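Local atomic coordinates of Mll8374 protein (PDB entry 3B5E), a protein that is probably a carboxylesterase of the alpha/beta-hydrolase fold, hydrolysing carboxylic ester bonds through a serine nucleophile. Residues A93-A96 and A97-N100; D205-I208 and V209-L213. All coordinates share one frame; numbering follows the deposited sequence. Where two conformers were deposited one is given.

Interaction 1: A93-A96 and A97-N100; sequences AAFA and AFTN
Ala97, Phe98 and Thr99 donate their backbone N-H groups to the carbonyls of Ala93, Ala94 and Phe95, successive i to i+4 bonds along helix 85-106, which packs against the central sheet of this alpha/beta-hydrolase fold. The shortest joins Thr99 N to Phe95 O at 2.8 Å. On the buried side, Phe95 and Phe98 lie one turn apart, their ring planes inclined at 44° and Phe95 CE1 3.7 Å from Phe98 CD2. Phe95 points CG away from its own backbone N (chi1 -166°), which brings CE2 within 3.6 Å of the Thr99 methyl CG2 in the conformer given. Phe18 meets both rings, and Phe115 and Leu124 also touch Phe95, so a large apolar ring suits this place. With only the methyl of an alanine here, the Thr99 methyl and one side of the Phe98 ring would probably lose the ring packed on them, and a gap would open towards Phe115. Small Ala96 lets the helix come close to Leu128 of helix 120-131. Threonine fits its buried position because its methyl serves the apolar side while its hydroxyl is satisfied within the helix: in this conformer, with chi1 at 68°, OG1 donates to Ala96 O at 2.7 Å, and the same oxygen receives a weak bond from Asn100 N at 3.4 Å.

Interaction 2: D205-I208 and V209-L213; sequences DAAI and VRQWL
Ile208 and Val209, adjacent at the middle of helix 203-214, carry most of this contact, with Ala207 and Gln211 on the more exposed flank. Ile208 O accepts the N-H of Trp212 N at 2.8 Å, with the donor close to the line of the C=O bond, while Val209 N reaches Asp205 O at 2.9 Å in an almost straight bond (N-H...O 171°). The backbone N-H groups of Arg210 and Gln211 bond in the same i to i+4 pattern to Ala206 O and Ala207 O.

Both beta-branched residues belong on the face turned to the sheet. Val209 sets CG2 beside its own backbone N, which lays that methyl 3.2 Å from Asp205 O, and its side chain also packs on Leu162 and Ile53. The Ile208 side chain packs on Ile164 and Ile195, and its CG1 stands 4.0 Å from Gln211 OE1 in the conformer given, the two side chains meeting at a slant. In that conformer Gln211, with CG beside its own backbone N and the chain extended beyond it, passes close to the Ala207 carbonyl, CG lying 3.2 Å from Ala207 O; a flexible polar residue suits this exposed edge.

At the two ends of this stretch of helix, buried Asp205 has its charge met by a salt bridge to Arg143, and Trp212 forms a cation-pi contact with Arg160. Such an amphipathic helix, with Ile208, Val209 and Trp212 against strands 160-166 and 189-195 and Ala207, Arg210 and Gln211 on the more exposed side, is typical of the last helix of the alpha/beta-hydrolase fold.

How the interactions relate
Both contacts lie within single helices, on opposite sides of the chain's centre, their own centres 26 Å apart and their nearest atoms about 15 Å apart. Interaction 1 comes first in the chain, on helix 85-106 just before strand 113-118; interaction 2 follows on helix 203-214, after strand 189-195 at one edge of the sheet. Between them stands the mixed seven-stranded sheet. Strand 113-118 is common ground, touched by Phe95 and Thr99 through Phe115, and by Trp212 and Leu213 through Thr114. The two helices thus sandwich a sheet whose connecting loops hold Ser119, Asp169 and His199, which are placed as a Ser-His-Asp triad and are probably the catalytic residues, as in other alpha/beta-hydrolases.

Interaction 1: A93-A96 and A97-N100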
loop_
_atom_site.group_PDB
_atom_site.type_symbol
_atom_site.label_atom_id
_atom_site.label_comp_id
_atom_site.label_asym_id
_atom_site.label_seq_id
_atom_site.Cartn_x
_atom_site.Cartn_y
_atom_site.Cartn_z
ATOM N N ALA A 93 -11.668 3.867 5.888
ATOM C CA ALA A 93 -11.972 5.010 6.766
ATOM C C ALA A 93 -11.140 4.947 8.042
ATOM O O ALA A 93 -10.567 5.959 8.487
ATOM C CB ALA A 93 -13.466 5.053 7.107
ATOM N N ALA A 94 -11.095 3.765 8.649
ATOM C CA ALA A 94 -10.292 3.549 9.839
ATOM C C ALA A 94 -8.823 3.821 9.551
ATOM O O ALA A 94 -8.153 4.506 10.335
ATOM C CB ALA A 94 -10.502 2.147 10.387
ATOM N N PHE A 95 -8.320 3.323 8.424
ATOM C CA PHE A 95 -6.902 3.512 8.094
ATOM C C PHE A 95 -6.508 4.978 7.821
ATOM O O PHE A 95 -5.400 5.411 8.208
ATOM C CB PHE A 95 -6.490 2.611 6.948
ATOM C CG PHE A 95 -5.002 2.501 6.789
ATOM C CD1 PHE A 95 -4.267 1.636 7.598
ATOM C CD2 PHE A 95 -4.336 3.300 5.867
ATOM C CE1 PHE A 95 -2.886 1.536 7.465
ATOM C CE2 PHE A 95 -2.958 3.211 5.720
ATOM C CZ PHE A 95 -2.228 2.337 6.535
ATOM N N ALA A 96 -7.410 5.708 7.168
ATOM C CA ALA A 96 -7.258 7.129 6.897
ATOM C C ALA A 96 -7.039 7.883 8.219
ATOM O O ALA A 96 -6.050 8.626 8.370
ATOM C CB ALA A 96 -8.489 7.667 6.142
ATOM N N ALA A 97 -7.932 7.626 9.181
ATOM C CA ALA A 97 -7.839 8.212 10.533
ATOM C C ALA A 97 -6.512 7.816 11.194
ATOM O O ALA A 97 -5.815 8.667 11.743
ATOM C CB ALA A 97 -9.013 7.780 11.380
ATOM N N PHE A 98 -6.161 6.532 11.091
ATOM C CA PHE A 98 -4.907 6.006 11.620
ATOM C C PHE A 98 -3.664 6.709 11.057
ATOM O O PHE A 98 -2.708 7.012 11.814
ATOM C CB PHE A 98 -4.827 4.486 11.359
ATOM C CG PHE A 98 -3.455 3.899 11.592
ATOM C CD1 PHE A 98 -3.003 3.691 12.888
ATOM C CD2 PHE A 98 -2.619 3.585 10.529
ATOM C CE1 PHE A 98 -1.747 3.176 13.129
ATOM C CE2 PHE A 98 -1.350 3.065 10.746
ATOM C CZ PHE A 98 -0.906 2.848 12.064
ATOM N N THR A 99 -3.655 6.987 9.747
ATOM C CA THR A 99 -2.490 7.638 9.121
ATOM C C THR A 99 -2.244 8.965 9.791
ATOM O O THR A 99 -1.120 9.293 10.126
ATOM C CB THR A 99 -2.595 7.857 7.562
ATOM O OG1 THR A 99 -3.601 8.827 7.239
ATOM C CG2 THR A 99 -2.869 6.573 6.860
ATOM N N ASN A 100 -3.316 9.713 10.001
ATOM C CA ASN A 100 -3.223 11.002 10.634
ATOM C C ASN A 100 -2.732 10.917 12.105
ATOM O O ASN A 100 -1.850 11.686 12.510
ATOM C CB ASN A 100 -4.551 11.750 10.424
ATOM C CG ASN A 100 -4.826 12.035 8.900
ATOM O OD1 ASN A 100 -3.882 12.242 8.094
ATOM N ND2 ASN A 100 -6.104 11.994 8.504
#

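Interaction 2: D205-I208 and V209-L213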
loop_
_atom_site.group_PDB
_atom_site.type_symbol
_atom_site.label_atom_id
_atom_site.label_comp_id
_atom_site.label_asym_id
_atom_site.label_seq_id
_atom_site.Cartn_x
_atom_site.Cartn_y
_atom_site.Cartn_z
ATOM N N ASP A 205 11.075 -6.037 -7.753
ATOM C CA ASP A 205 10.139 -5.009 -7.305
ATOM C C ASP A 205 10.835 -3.882 -6.597
ATOM O O ASP A 205 10.581 -2.718 -6.890
ATOM C CB ASP A 205 9.048 -5.601 -6.418
ATOM C CG ASP A 205 8.290 -6.690 -7.135
ATOM O OD1 ASP A 205 7.382 -6.295 -7.882
ATOM O OD2 ASP A 205 8.649 -7.892 -7.032
ATOM N N ALA A 206 11.752 -4.227 -5.694
ATOM C CA ALA A 206 12.528 -3.223 -4.946
ATOM C C ALA A 206 13.346 -2.329 -5.867
ATOM O O ALA A 206 13.383 -1.115 -5.684
ATOM C CB ALA A 206 13.444 -3.891 -3.984
ATOM N N ALA A 207 13.994 -2.934 -6.854
ATOM C CA ALA A 207 14.772 -2.178 -7.818
ATOM C C ALA A 207 13.916 -1.134 -8.549
ATOM O O ALA A 207 14.303 0.023 -8.721
ATOM C CB ALA A 207 15.413 -3.110 -8.817
ATOM N N ILE A 208 12.740 -1.549 -8.985
ATOM C CA ILE A 208 11.824 -0.631 -9.669
ATOM C C ILE A 208 11.309 0.479 -8.747
ATOM O O ILE A 208 11.307 1.653 -9.141
ATOM C CB ILE A 208 10.641 -1.365 -10.312
ATOM C CG1 ILE A 208 11.121 -2.175 -11.544
ATOM C CG2 ILE A 208 9.550 -0.398 -10.724
ATOM C CD1 ILE A 208 10.081 -3.175 -12.090
ATOM N N VAL A 209 10.855 0.129 -7.543
ATOM C CA VAL A 209 10.354 1.158 -6.602
ATOM C C VAL A 209 11.460 2.234 -6.334
ATOM O O VAL A 209 11.210 3.447 -6.347
ATOM C CB VAL A 209 9.833 0.561 -5.268
ATOM C CG1 VAL A 209 9.363 1.700 -4.318
ATOM C CG2 VAL A 209 8.724 -0.485 -5.488
ATOM N N ARG A 210 12.679 1.774 -6.114
ATOM C CA ARG A 210 13.822 2.661 -5.940
ATOM C C ARG A 210 14.036 3.602 -7.087
ATOM O O ARG A 210 14.201 4.810 -6.876
ATOM C CB ARG A 210 15.089 1.860 -5.791
ATOM C CG ARG A 210 15.558 1.806 -4.429
ATOM C CD ARG A 210 16.612 0.758 -4.302
ATOM N NE ARG A 210 17.907 1.320 -4.577
ATOM C CZ ARG A 210 18.589 2.094 -3.743
ATOM N NH1 ARG A 210 18.090 2.430 -2.555
ATOM N NH2 ARG A 210 19.783 2.543 -4.113
ATOM N N GLN A 211 14.031 3.032 -8.294
ATOM C CA GLN A 211 14.172 3.764 -9.571
ATOM C C GLN A 211 13.055 4.808 -9.771
ATOM O O GLN A 211 13.281 5.912 -10.273
ATOM C CB GLN A 211 14.198 2.749 -10.745
ATOM C CG GLN A 211 15.549 1.992 -10.896
ATOM C CD GLN A 211 15.495 0.566 -11.545
ATOM O OE1 GLN A 211 14.433 0.043 -11.947
ATOM N NE2 GLN A 211 16.672 -0.063 -11.629
ATOM N N TRP A 212 11.841 4.431 -9.393
ATOM C CA TRP A 212 10.671 5.305 -9.467
ATOM C C TRP A 212 10.753 6.433 -8.446
ATOM O O TRP A 212 10.464 7.584 -8.783
ATOM C CB TRP A 212 9.437 4.475 -9.231
ATOM C CG TRP A 212 8.159 5.193 -9.118
ATOM C CD1 TRP A 212 7.413 5.703 -10.123
ATOM C CD2 TRP A 212 7.423 5.406 -7.918
ATOM N NE1 TRP A 212 6.254 6.257 -9.615
ATOM C CE2 TRP A 212 6.245 6.085 -8.260
ATOM C CE3 TRP A 212 7.657 5.089 -6.579
ATOM C CZ2 TRP A 212 5.289 6.448 -7.306
ATOM C CZ3 TRP A 212 6.711 5.451 -5.631
ATOM C CH2 TRP A 212 5.550 6.125 -6.001
ATOM N N LEU A 213 11.191 6.110 -7.236
ATOM C CA LEU A 213 11.376 7.116 -6.188
ATOM C C LEU A 213 12.462 8.130 -6.564
ATOM O O LEU A 213 12.312 9.334 -6.286
ATOM C CB LEU A 213 11.700 6.471 -4.833
ATOM C CG LEU A 213 10.557 5.772 -4.096
ATOM C CD1 LEU A 213 11.072 5.125 -2.837
ATOM C CD2 LEU A 213 9.408 6.743 -3.801
#